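Local coordinates for hypothetical protein (Trypanosoma cruzi, PDB 1YZV) that is of unknown function but belongs to the isochorismatase family and may be a hydrolase, at residues T21-C26 and V114-E119; C25-E30 and T66-K71; S39-F44 and Q198-R203; E119-I124 and C145-Q150. All coordinates share one frame; numbering follows the deposited sequence.

Overall arrangement
Interactions 1, 2 and 4 are buried and follow one parallel sheet outward from its middle, whereas interaction 3 lies at the surface. Interaction 1, about 2 Å from the centre of the chain, joins two strands by a regular backbone ladder under apolar side chains. Interaction 2 takes up the end of the same strand 20-26, where the ladder gives way, after a last regular backbone bond, to side-chain oxygens and amides. Interaction 4 begins at Glu119, the residue that ends interaction 1, and ties the start of helix 120-133 to the strand beyond. Asp27 of interaction 2 touches Cys123 of interaction 4. Interaction 3 lets the C-terminal tail grip helix 39-56 through one amide and two rings.

Interaction 1: T21-C26 and V114-E119; sequences TAFFCC and VLWGFE
Phe24 and Leu115 pair as parallel bridge partners in a ladder running from Phe23–Val114 to Cys26–Gly117, and the short axes lie 4.8 Å apart at 11°. Five backbone hydrogen bonds zigzag between the strands. Val114 N gives to Ala22 O at 2.8 Å, Phe24 N to Val114 O, Trp116 N to Phe24 O (3.2 Å, the longest), Cys26 N to Trp116 O, and Phe118 N to Cys26 O.

Apolar contacts split between the two sheet faces. On one, Phe23 and Val114 lie side by side and point the same way, with Phe23 CD1 3.8 Å from Val114 CB. Trp116 holds CG between its backbone N and carbonyl carbon (chi1 75°), which swings the indole across strand 21-26. Phe24 O then sits 3.2 Å above the ring plane, Cys25 CA covers the same face, and Phe23 CB meets the edge in plane. Cys25 CB touches Trp116 CZ2 at 3.5 Å, while Cys25 SG makes an oblique sulfur-aromatic contact. On the other face Leu115 CD1 reaches Phe24 CB at 3.7 Å.

Gly117 (phi 135°) has no CB, which would clash with Cys26 O and jam against Trp116 O; its CA comes 3.4 Å from Cys26 O.

Helix 39-56 covers the Trp116 face, with Phe49 meeting the rings of Phe23 and Trp116; helix 120-133 covers Leu115 and Cys26 from the other side. Strand 61-68 flanks strand 20-26 next in the sheet.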
# COMPACT_ATOMS: atom_id res chain seq x y z
N THR A 21 -28.52 -0.60 -1.71
CA THR A 21 -27.27 -1.35 -1.68
C THR A 21 -27.49 -2.76 -2.20
O THR A 21 -28.48 -3.39 -1.83
CB THR A 21 -26.75 -1.47 -0.20
OG1 THR A 21 -26.64 -0.16 0.34
CG2 THR A 21 -25.39 -2.13 -0.12
N ALA A 22 -26.62 -3.23 -3.10
CA ALA A 22 -26.68 -4.63 -3.61
C ALA A 22 -25.57 -5.41 -2.94
O ALA A 22 -24.43 -4.95 -2.84
CB ALA A 22 -26.51 -4.68 -5.12
N PHE A 23 -25.93 -6.58 -2.45
CA PHE A 23 -24.99 -7.52 -1.91
C PHE A 23 -24.72 -8.55 -3.00
O PHE A 23 -25.60 -9.33 -3.39
CB PHE A 23 -25.56 -8.15 -0.62
CG PHE A 23 -25.64 -7.18 0.52
CD1 PHE A 23 -24.55 -6.99 1.37
CD2 PHE A 23 -26.80 -6.47 0.76
CE1 PHE A 23 -24.60 -6.05 2.36
CE2 PHE A 23 -26.81 -5.45 1.69
CZ PHE A 23 -25.75 -5.27 2.53
N PHE A 24 -23.49 -8.53 -3.51
CA PHE A 24 -23.03 -9.46 -4.55
C PHE A 24 -22.21 -10.60 -3.96
O PHE A 24 -21.05 -10.42 -3.62
CB PHE A 24 -22.18 -8.76 -5.58
CG PHE A 24 -22.95 -8.04 -6.67
CD1 PHE A 24 -24.23 -7.56 -6.47
CD2 PHE A 24 -22.37 -7.85 -7.92
CE1 PHE A 24 -24.93 -6.97 -7.50
CE2 PHE A 24 -23.05 -7.24 -8.95
CZ PHE A 24 -24.33 -6.77 -8.73
N CYS A 25 -22.84 -11.77 -3.93
CA CYS A 25 -22.27 -13.01 -3.43
C CYS A 25 -21.75 -13.84 -4.63
O CYS A 25 -22.50 -14.46 -5.37
CB CYS A 25 -23.37 -13.77 -2.70
SG CYS A 25 -22.90 -15.36 -1.99
N CYS A 26 -20.45 -13.76 -4.83
CA CYS A 26 -19.78 -14.29 -6.01
C CYS A 26 -19.37 -15.75 -5.84
O CYS A 26 -18.38 -16.04 -5.16
CB CYS A 26 -18.52 -13.46 -6.28
SG CYS A 26 -17.94 -13.47 -7.90
N VAL A 114 -21.78 -4.16 -2.17
CA VAL A 114 -20.92 -4.87 -1.27
C VAL A 114 -20.64 -6.22 -1.93
O VAL A 114 -21.55 -7.02 -2.18
CB VAL A 114 -21.59 -5.06 0.11
CG1 VAL A 114 -20.79 -5.99 1.00
CG2 VAL A 114 -21.79 -3.69 0.77
N LEU A 115 -19.36 -6.48 -2.17
CA LEU A 115 -18.91 -7.61 -3.01
C LEU A 115 -17.97 -8.54 -2.25
O LEU A 115 -17.00 -8.09 -1.63
CB LEU A 115 -18.21 -7.08 -4.27
CG LEU A 115 -17.48 -8.04 -5.24
CD1 LEU A 115 -18.47 -9.08 -5.86
CD2 LEU A 115 -16.80 -7.20 -6.37
N TRP A 116 -18.22 -9.84 -2.36
CA TRP A 116 -17.33 -10.84 -1.76
C TRP A 116 -17.53 -12.21 -2.41
O TRP A 116 -18.44 -12.39 -3.19
CB TRP A 116 -17.56 -10.95 -0.22
CG TRP A 116 -18.80 -11.64 0.17
CD1 TRP A 116 -18.88 -12.96 0.53
CD2 TRP A 116 -20.16 -11.21 -0.07
NE1 TRP A 116 -20.19 -13.35 0.62
CE2 TRP A 116 -21.00 -12.29 0.33
CE3 TRP A 116 -20.75 -9.98 -0.37
CZ2 TRP A 116 -22.41 -12.22 0.26
CZ3 TRP A 116 -22.15 -9.91 -0.42
CH2 TRP A 116 -22.97 -11.03 -0.10
N GLY A 117 -16.58 -13.11 -2.19
CA GLY A 117 -16.71 -14.49 -2.62
C GLY A 117 -15.46 -15.04 -3.29
O GLY A 117 -14.31 -14.73 -2.84
N PHE A 118 -15.69 -15.96 -4.22
CA PHE A 118 -14.63 -16.68 -4.90
C PHE A 118 -14.61 -16.33 -6.40
O PHE A 118 -15.65 -16.09 -7.00
CB PHE A 118 -14.82 -18.18 -4.83
CG PHE A 118 -15.03 -18.76 -3.44
CD1 PHE A 118 -14.39 -18.26 -2.34
CD2 PHE A 118 -15.66 -20.01 -3.34
CE1 PHE A 118 -14.56 -18.89 -1.09
CE2 PHE A 118 -15.83 -20.63 -2.11
CZ PHE A 118 -15.32 -20.04 -0.98
N GLU A 119 -13.43 -16.33 -7.03
CA GLU A 119 -12.14 -16.26 -6.39
C GLU A 119 -11.73 -14.78 -6.46
O GLU A 119 -12.11 -14.08 -7.40
CB GLU A 119 -11.10 -17.13 -7.13
CG GLU A 119 -11.31 -18.61 -6.96
CD GLU A 119 -10.12 -19.47 -7.42
OE1 GLU A 119 -9.01 -19.37 -6.88
OE2 GLU A 119 -10.33 -20.27 -8.33

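Interaction 2: C25-E30 and T66-K71; sequences CCDIQE and TEQYPK
Asp27 meets Thr66 because each first torsion turns an oxygen toward the other: Asp27 holds CG beside its backbone N (chi1 -60°), and Thr66 has OG1 flanked by both its N and its C atoms (chi1 56°). The hydroxyl of Thr66 OG1 donates a hydrogen bond to Asp27 OD1 at 2.7 Å, reaching that oxygen on its syn side but 31° out of the carboxylate plane. Gln29 runs extended beyond CG, which lays its amide alongside the backbone of Gln68.

That amide grips Gln68 twice. Gln68 N donates to Gln29 OE1 at 2.7 Å, from a direction tilted off the carbonyl plane, and Gln29 NE2 donates almost straight to Gln68 O at 2.8 Å, with the acceptor in the amide plane. The pair of bonds fixes the rotation of the amide, and Gln29 NE2 has a further acceptor in Gly74 O. Glu67 CB packs 3.8 Å from Gln29 CD.

The strands are still joined by Thr66 N to Cys25 O at 3.2 Å; Asp27 N to Thr66 O is weak. A water bridges on from Thr66 O (2.9 Å) to Ile28 N (3.0 Å).

Asp27 OD2 forms a salt bridge with Lys91 and lies beside Cys123. An Asp, Lys and Cys gathered at the C-terminal ends of parallel strands match the catalytic triad of isochorismatase-family hydrolases, consistent with an active site here.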
# COMPACT_ATOMS: atom_id res chain seq x y z
N CYS A 25 -22.84 -11.77 -3.93
CA CYS A 25 -22.27 -13.01 -3.43
C CYS A 25 -21.75 -13.84 -4.63
O CYS A 25 -22.50 -14.46 -5.37
CB CYS A 25 -23.37 -13.77 -2.70
SG CYS A 25 -22.90 -15.36 -1.99
N CYS A 26 -20.45 -13.76 -4.83
CA CYS A 26 -19.78 -14.29 -6.01
C CYS A 26 -19.37 -15.75 -5.84
O CYS A 26 -18.38 -16.04 -5.16
CB CYS A 26 -18.52 -13.46 -6.28
SG CYS A 26 -17.94 -13.47 -7.90
N ASP A 27 -20.14 -16.66 -6.42
CA ASP A 27 -19.66 -18.03 -6.71
C ASP A 27 -19.09 -18.81 -5.50
O ASP A 27 -18.07 -19.51 -5.60
CB ASP A 27 -18.59 -17.95 -7.82
CG ASP A 27 -19.10 -17.34 -9.13
OD1 ASP A 27 -20.30 -16.94 -9.24
OD2 ASP A 27 -18.21 -17.05 -9.99
N ILE A 28 -19.79 -18.77 -4.37
CA ILE A 28 -19.36 -19.50 -3.19
C ILE A 28 -20.00 -20.88 -3.26
O ILE A 28 -21.01 -21.15 -2.62
CB ILE A 28 -19.73 -18.79 -1.88
CG1 ILE A 28 -19.10 -17.38 -1.88
CG2 ILE A 28 -19.23 -19.59 -0.67
CD1 ILE A 28 -19.33 -16.57 -0.64
N GLN A 29 -19.40 -21.72 -4.10
CA GLN A 29 -20.00 -22.99 -4.52
C GLN A 29 -19.27 -24.20 -3.95
O GLN A 29 -18.09 -24.12 -3.58
CB GLN A 29 -20.01 -23.06 -6.06
CG GLN A 29 -20.88 -22.00 -6.69
CD GLN A 29 -20.50 -21.76 -8.16
OE1 GLN A 29 -20.01 -20.69 -8.51
NE2 GLN A 29 -20.76 -22.76 -9.01
N GLU A 30 -19.96 -25.34 -3.99
CA GLU A 30 -19.51 -26.57 -3.35
C GLU A 30 -18.11 -26.98 -3.76
O GLU A 30 -17.30 -27.31 -2.91
CB GLU A 30 -20.53 -27.74 -3.55
CG GLU A 30 -21.90 -27.57 -2.82
CD GLU A 30 -21.85 -27.60 -1.25
OE1 GLU A 30 -20.75 -27.69 -0.65
OE2 GLU A 30 -22.92 -27.45 -0.60
N THR A 66 -24.39 -15.31 -7.83
CA THR A 66 -24.05 -15.99 -9.07
C THR A 66 -23.40 -17.34 -8.77
O THR A 66 -22.87 -17.58 -7.69
CB THR A 66 -23.13 -15.16 -9.96
OG1 THR A 66 -21.93 -14.81 -9.22
CG2 THR A 66 -23.86 -13.93 -10.45
N GLU A 67 -23.55 -18.24 -9.73
CA GLU A 67 -22.89 -19.52 -9.70
C GLU A 67 -22.22 -19.70 -11.02
O GLU A 67 -22.86 -19.61 -12.08
CB GLU A 67 -23.92 -20.61 -9.44
CG GLU A 67 -24.65 -20.43 -8.09
CD GLU A 67 -25.75 -21.46 -7.81
OE1 GLU A 67 -26.28 -22.03 -8.77
OE2 GLU A 67 -26.16 -21.59 -6.61
N GLN A 68 -20.92 -19.94 -10.97
CA GLN A 68 -20.12 -20.21 -12.16
C GLN A 68 -20.30 -21.66 -12.58
O GLN A 68 -20.14 -22.56 -11.76
CB GLN A 68 -18.64 -19.97 -11.90
CG GLN A 68 -17.73 -20.24 -13.06
CD GLN A 68 -17.75 -19.15 -14.12
OE1 GLN A 68 -18.28 -18.05 -13.88
NE2 GLN A 68 -17.09 -19.41 -15.25
N TYR A 69 -20.86 -21.86 -13.77
CA TYR A 69 -21.00 -23.20 -14.32
C TYR A 69 -21.37 -24.26 -13.24
O TYR A 69 -20.59 -25.23 -13.00
CB TYR A 69 -19.70 -23.58 -15.03
CG TYR A 69 -19.79 -24.91 -15.74
CD1 TYR A 69 -20.83 -25.15 -16.64
CD2 TYR A 69 -18.82 -25.87 -15.58
CE1 TYR A 69 -20.99 -26.39 -17.23
CE2 TYR A 69 -18.93 -27.10 -16.22
CZ TYR A 69 -20.02 -27.35 -17.04
OH TYR A 69 -20.15 -28.56 -17.68
N PRO A 70 -22.54 -24.11 -12.61
CA PRO A 70 -22.87 -24.99 -11.46
C PRO A 70 -23.02 -26.47 -11.84
O PRO A 70 -22.87 -27.33 -10.98
CB PRO A 70 -24.20 -24.44 -10.95
CG PRO A 70 -24.80 -23.68 -12.13
CD PRO A 70 -23.58 -23.08 -12.83
N LYS A 71 -23.21 -26.76 -13.13
CA LYS A 71 -23.24 -28.14 -13.58
C LYS A 71 -21.91 -28.80 -13.24
O LYS A 71 -21.89 -29.97 -12.85
CB LYS A 71 -23.51 -28.22 -15.08
CG LYS A 71 -24.22 -29.50 -15.53
CD LYS A 71 -24.79 -29.37 -16.99
CE LYS A 71 -25.95 -28.30 -17.12
NZ LYS A 71 -25.48 -26.90 -17.52
O HOH W 1 -22.72 -18.25 -4.89

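Interaction 3: S39-F44 and Q198-R203; sequences SANCVF and QTHPIR. With SO4 (sulfate ion), chain B.
Asn41 and Ile202 are joined by two hydrogen bonds that use both ends of one amide. Ile202 N gives to Asn41 OD1 at 3.0 Å, and Asn41 ND2 gives to Ile202 O at 2.8 Å. The second acceptor lies in the amide plane, while both donors are tilted off the planes of the carbonyls they meet. Together the bonds hold the rotation of the buried amide, which meets the backbone N and O of Ile202 much as a strand partner would pair with both backbone groups of one residue.

The rings come next. Phe44 has CG anti to its backbone N (chi1 174°), which sends the ring out from the helix to the tail. His200 CA stands over its centre in a CH-pi contact, 3.8 Å from the ring centroid. The imidazole of His200 and the Phe44 ring meet obliquely, with planes at 41°; Phe44 CE2 lies over the His200 ring.

Apolar contact fills the rest: Pro201 CD rests 3.5 Å from Phe44 CB, and Pro201 CG lies 3.9 Å from Ala40 CB.

A sulfate, probably from the crystallisation liquor, is held by oxygen O1, which accepts from His200 N at 2.9 Å and from His200 ND1 at 3.0 Å, in the ring plane. With NE2 of His200 bonded to Asp143 OD2 as well, both ring nitrogens face anionic oxygens, which would favour a doubly protonated, positively charged imidazole.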
# COMPACT_ATOMS: atom_id res chain seq x y z
N SER A 39 -12.57 -20.72 3.02
CA SER A 39 -13.96 -20.88 2.54
C SER A 39 -14.99 -20.72 3.64
O SER A 39 -16.11 -20.18 3.40
CB SER A 39 -14.15 -22.20 1.79
OG SER A 39 -13.96 -23.32 2.60
N ALA A 40 -14.68 -21.24 4.84
CA ALA A 40 -15.63 -21.18 5.95
C ALA A 40 -15.97 -19.70 6.35
O ALA A 40 -17.13 -19.40 6.63
CB ALA A 40 -15.11 -21.98 7.15
N ASN A 41 -15.00 -18.79 6.28
CA ASN A 41 -15.26 -17.37 6.53
C ASN A 41 -16.11 -16.73 5.43
O ASN A 41 -16.87 -15.82 5.70
CB ASN A 41 -13.94 -16.58 6.69
CG ASN A 41 -13.35 -16.71 8.09
OD1 ASN A 41 -13.95 -17.34 8.98
ND2 ASN A 41 -12.18 -16.05 8.31
N CYS A 42 -15.97 -17.21 4.20
CA CYS A 42 -16.68 -16.64 3.07
C CYS A 42 -18.17 -17.01 3.16
O CYS A 42 -19.03 -16.16 2.99
CB CYS A 42 -16.04 -17.12 1.75
SG CYS A 42 -14.33 -16.57 1.60
N VAL A 43 -18.43 -18.24 3.62
CA VAL A 43 -19.77 -18.64 4.00
C VAL A 43 -20.33 -17.80 5.15
O VAL A 43 -21.48 -17.33 5.07
CB VAL A 43 -19.82 -20.14 4.33
CG1 VAL A 43 -21.11 -20.50 5.07
CG2 VAL A 43 -19.68 -20.92 3.04
N PHE A 44 -19.54 -17.65 6.23
CA PHE A 44 -19.90 -16.80 7.38
C PHE A 44 -20.28 -15.37 6.99
O PHE A 44 -21.30 -14.84 7.50
CB PHE A 44 -18.74 -16.80 8.44
CG PHE A 44 -18.95 -15.84 9.61
CD1 PHE A 44 -19.61 -16.23 10.74
CD2 PHE A 44 -18.42 -14.57 9.57
CE1 PHE A 44 -19.74 -15.34 11.81
CE2 PHE A 44 -18.51 -13.73 10.64
CZ PHE A 44 -19.18 -14.07 11.73
N GLN A 198 -21.49 -12.62 16.53
CA GLN A 198 -21.09 -13.92 16.02
C GLN A 198 -19.62 -13.86 15.65
O GLN A 198 -19.13 -12.81 15.31
CB GLN A 198 -21.96 -14.28 14.83
CG GLN A 198 -23.40 -14.30 15.18
CD GLN A 198 -24.30 -14.68 14.04
OE1 GLN A 198 -24.49 -13.93 13.10
NE2 GLN A 198 -24.96 -15.82 14.18
N THR A 199 -18.90 -14.99 15.79
CA THR A 199 -17.44 -15.00 15.59
C THR A 199 -17.09 -15.74 14.30
O THR A 199 -17.69 -16.76 13.98
CB THR A 199 -16.76 -15.68 16.84
OG1 THR A 199 -17.42 -16.90 17.10
CG2 THR A 199 -16.96 -14.86 18.07
N HIS A 200 -16.11 -15.23 13.54
CA HIS A 200 -15.73 -15.91 12.29
C HIS A 200 -15.28 -17.31 12.66
O HIS A 200 -14.54 -17.47 13.62
CB HIS A 200 -14.55 -15.21 11.60
CG HIS A 200 -14.87 -13.89 10.98
ND1 HIS A 200 -15.07 -12.75 11.73
CD2 HIS A 200 -15.03 -13.53 9.68
CE1 HIS A 200 -15.31 -11.73 10.91
NE2 HIS A 200 -15.26 -12.17 9.67
N PRO A 201 -15.56 -18.30 11.81
CA PRO A 201 -15.02 -19.63 12.12
C PRO A 201 -13.50 -19.71 12.12
O PRO A 201 -12.93 -20.60 12.76
CB PRO A 201 -15.57 -20.52 11.01
CG PRO A 201 -16.33 -19.70 10.12
CD PRO A 201 -16.50 -18.33 10.68
N ILE A 202 -12.85 -18.92 11.27
CA ILE A 202 -11.41 -18.85 11.27
C ILE A 202 -11.04 -17.41 11.64
O ILE A 202 -11.49 -16.46 11.00
CB ILE A 202 -10.82 -19.16 9.87
CG1 ILE A 202 -11.32 -20.51 9.32
CG2 ILE A 202 -9.27 -19.09 9.90
CD1 ILE A 202 -11.19 -20.60 7.79
N ARG A 203 -10.43 -17.28 12.80
CA ARG A 203 -9.74 -16.07 13.26
C ARG A 203 -9.36 -15.05 12.25
O ARG A 203 -8.50 -15.36 11.43
CB ARG A 203 -8.40 -16.56 13.81
CG ARG A 203 -7.48 -15.51 14.29
CD ARG A 203 -6.46 -14.94 13.29
NE ARG A 203 -5.64 -13.87 13.87
CZ ARG A 203 -4.63 -13.29 13.23
NH1 ARG A 203 -4.32 -13.65 11.99
NH2 ARG A 203 -3.94 -12.33 13.83
S SO4 B . -13.70 -12.49 15.13
O1 SO4 B . -15.11 -12.70 14.68
O2 SO4 B . -13.30 -11.06 15.15
O3 SO4 B . -12.69 -13.15 14.23
O4 SO4 B . -13.54 -13.08 16.44

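Interaction 4: E119-I124 and C145-Q150; sequences ETHVCI and CGSQSQ
Cys145 opens the contact at the end of strand 137-146, where its CB lies 3.5 Å from Thr120 OG1 and its SG packs against Ile124 CG2 at 4.2 Å. The hydroxyl of Thr120 has its hydrogen-bond partner elsewhere, in His153 of helix 150-161.

Gly146 follows, and its carbonyl takes the first amide of the helix: Thr120 N gives to Gly146 O at 3.0 Å, from well above the carbonyl plane. The same oxygen is 3.2 Å from Glu119 CA in a CA-H...O contact.

Ser147 reaches over with OG to His121 ND1, 2.9 Å away, at the edge of the imidazole; either atom could be the donor. A chi1 of 64° folds the imidazole of His121 back over its own backbone to meet it. Its NE2 bonds to Glu174 of a neighbouring subunit, so the ring is held at both nitrogens and bridges to the assembly.

Gln148 N donates to Glu119 OE1 at 2.8 Å, striking the carboxylate from 38° out of its plane. The Glu119 side chain, extended beyond CG, thus holds the chain where it leaves the strand, and Ser149 then caps helix 150-161.

Within the first segment, Ile124 N to Glu119 O closes the pi-type turn; Val122 N shares that oxygen from the opposite face of its plane. Strand 110-118, helix 120-133 and strand 137-146 form a beta-alpha-beta unit. A cis peptide ahead of Glu119, just before the helix bearing Cys123, is in keeping with isochorismatase-family active sites.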
# COMPACT_ATOMS: atom_id res chain seq x y z
N GLU A 119 -13.43 -16.33 -7.03
CA GLU A 119 -12.14 -16.26 -6.39
C GLU A 119 -11.73 -14.78 -6.46
O GLU A 119 -12.11 -14.08 -7.40
CB GLU A 119 -11.10 -17.13 -7.13
CG GLU A 119 -11.31 -18.61 -6.96
CD GLU A 119 -10.12 -19.47 -7.42
OE1 GLU A 119 -9.01 -19.37 -6.88
OE2 GLU A 119 -10.33 -20.27 -8.33
N THR A 120 -10.96 -14.34 -5.47
CA THR A 120 -10.57 -12.92 -5.32
C THR A 120 -9.95 -12.32 -6.59
O THR A 120 -10.31 -11.24 -7.01
CB THR A 120 -9.61 -12.75 -4.13
OG1 THR A 120 -10.14 -13.45 -2.99
CG2 THR A 120 -9.44 -11.27 -3.75
N HIS A 121 -9.07 -13.09 -7.25
CA HIS A 121 -8.29 -12.62 -8.38
C HIS A 121 -8.94 -12.86 -9.71
O HIS A 121 -8.38 -12.54 -10.77
CB HIS A 121 -6.89 -13.25 -8.36
CG HIS A 121 -6.89 -14.73 -8.52
ND1 HIS A 121 -7.53 -15.57 -7.64
CD2 HIS A 121 -6.35 -15.53 -9.49
CE1 HIS A 121 -7.45 -16.81 -8.10
NE2 HIS A 121 -6.67 -16.82 -9.17
N VAL A 122 -10.12 -13.48 -9.69
CA VAL A 122 -10.85 -13.76 -10.95
C VAL A 122 -12.23 -13.12 -10.98
O VAL A 122 -12.39 -11.94 -11.30
CB VAL A 122 -10.88 -15.27 -11.27
CG1 VAL A 122 -11.58 -15.55 -12.63
CG2 VAL A 122 -9.44 -15.81 -11.35
N CYS A 123 -13.22 -13.82 -10.46
CA CYS A 123 -14.59 -13.28 -10.49
C CYS A 123 -14.80 -12.02 -9.64
O CYS A 123 -15.44 -11.06 -10.08
CB CYS A 123 -15.59 -14.43 -10.19
SG CYS A 123 -15.53 -15.79 -11.58
N ILE A 124 -14.20 -11.95 -8.45
CA ILE A 124 -14.34 -10.78 -7.64
C ILE A 124 -13.65 -9.56 -8.28
O ILE A 124 -14.23 -8.49 -8.36
CB ILE A 124 -13.76 -10.98 -6.23
CG1 ILE A 124 -14.41 -12.17 -5.56
CG2 ILE A 124 -13.81 -9.66 -5.41
CD1 ILE A 124 -15.65 -11.87 -4.99
N CYS A 145 -13.70 -13.01 1.10
CA CYS A 145 -13.03 -13.32 -0.17
C CYS A 145 -11.93 -14.35 -0.01
O CYS A 145 -11.26 -14.42 1.03
CB CYS A 145 -12.43 -12.05 -0.82
SG CYS A 145 -13.62 -10.86 -1.34
N GLY A 146 -11.73 -15.15 -1.06
CA GLY A 146 -10.69 -16.13 -1.05
C GLY A 146 -10.33 -16.60 -2.43
O GLY A 146 -11.16 -16.51 -3.37
N SER A 147 -9.12 -17.18 -2.52
CA SER A 147 -8.63 -17.80 -3.76
C SER A 147 -8.05 -19.16 -3.42
O SER A 147 -7.81 -19.47 -2.24
CB SER A 147 -7.55 -16.96 -4.47
OG SER A 147 -8.01 -15.68 -4.82
N GLN A 148 -7.76 -19.96 -4.45
CA GLN A 148 -7.14 -21.27 -4.17
C GLN A 148 -5.69 -21.10 -3.68
O GLN A 148 -5.17 -21.93 -2.92
CB GLN A 148 -7.24 -22.19 -5.39
CG GLN A 148 -8.69 -22.63 -5.66
CD GLN A 148 -8.84 -23.57 -6.83
OE1 GLN A 148 -9.35 -23.19 -7.88
NE2 GLN A 148 -8.14 -24.68 -6.75
N SER A 149 -5.05 -19.97 -4.00
CA SER A 149 -3.75 -19.72 -3.43
C SER A 149 -3.74 -18.37 -2.74
O SER A 149 -4.34 -17.41 -3.22
CB SER A 149 -2.69 -19.75 -4.53
OG SER A 149 -2.13 -18.44 -4.69
N GLN A 150 -3.02 -18.28 -1.63
CA GLN A 150 -2.96 -17.04 -0.87
C GLN A 150 -2.34 -15.90 -1.70
O GLN A 150 -2.78 -14.75 -1.60
CB GLN A 150 -2.12 -17.25 0.40
CG GLN A 150 -2.01 -16.02 1.31
CD GLN A 150 -0.94 -16.20 2.37
OE1 GLN A 150 -0.90 -17.23 3.04
NE2 GLN A 150 0.05 -15.31 2.38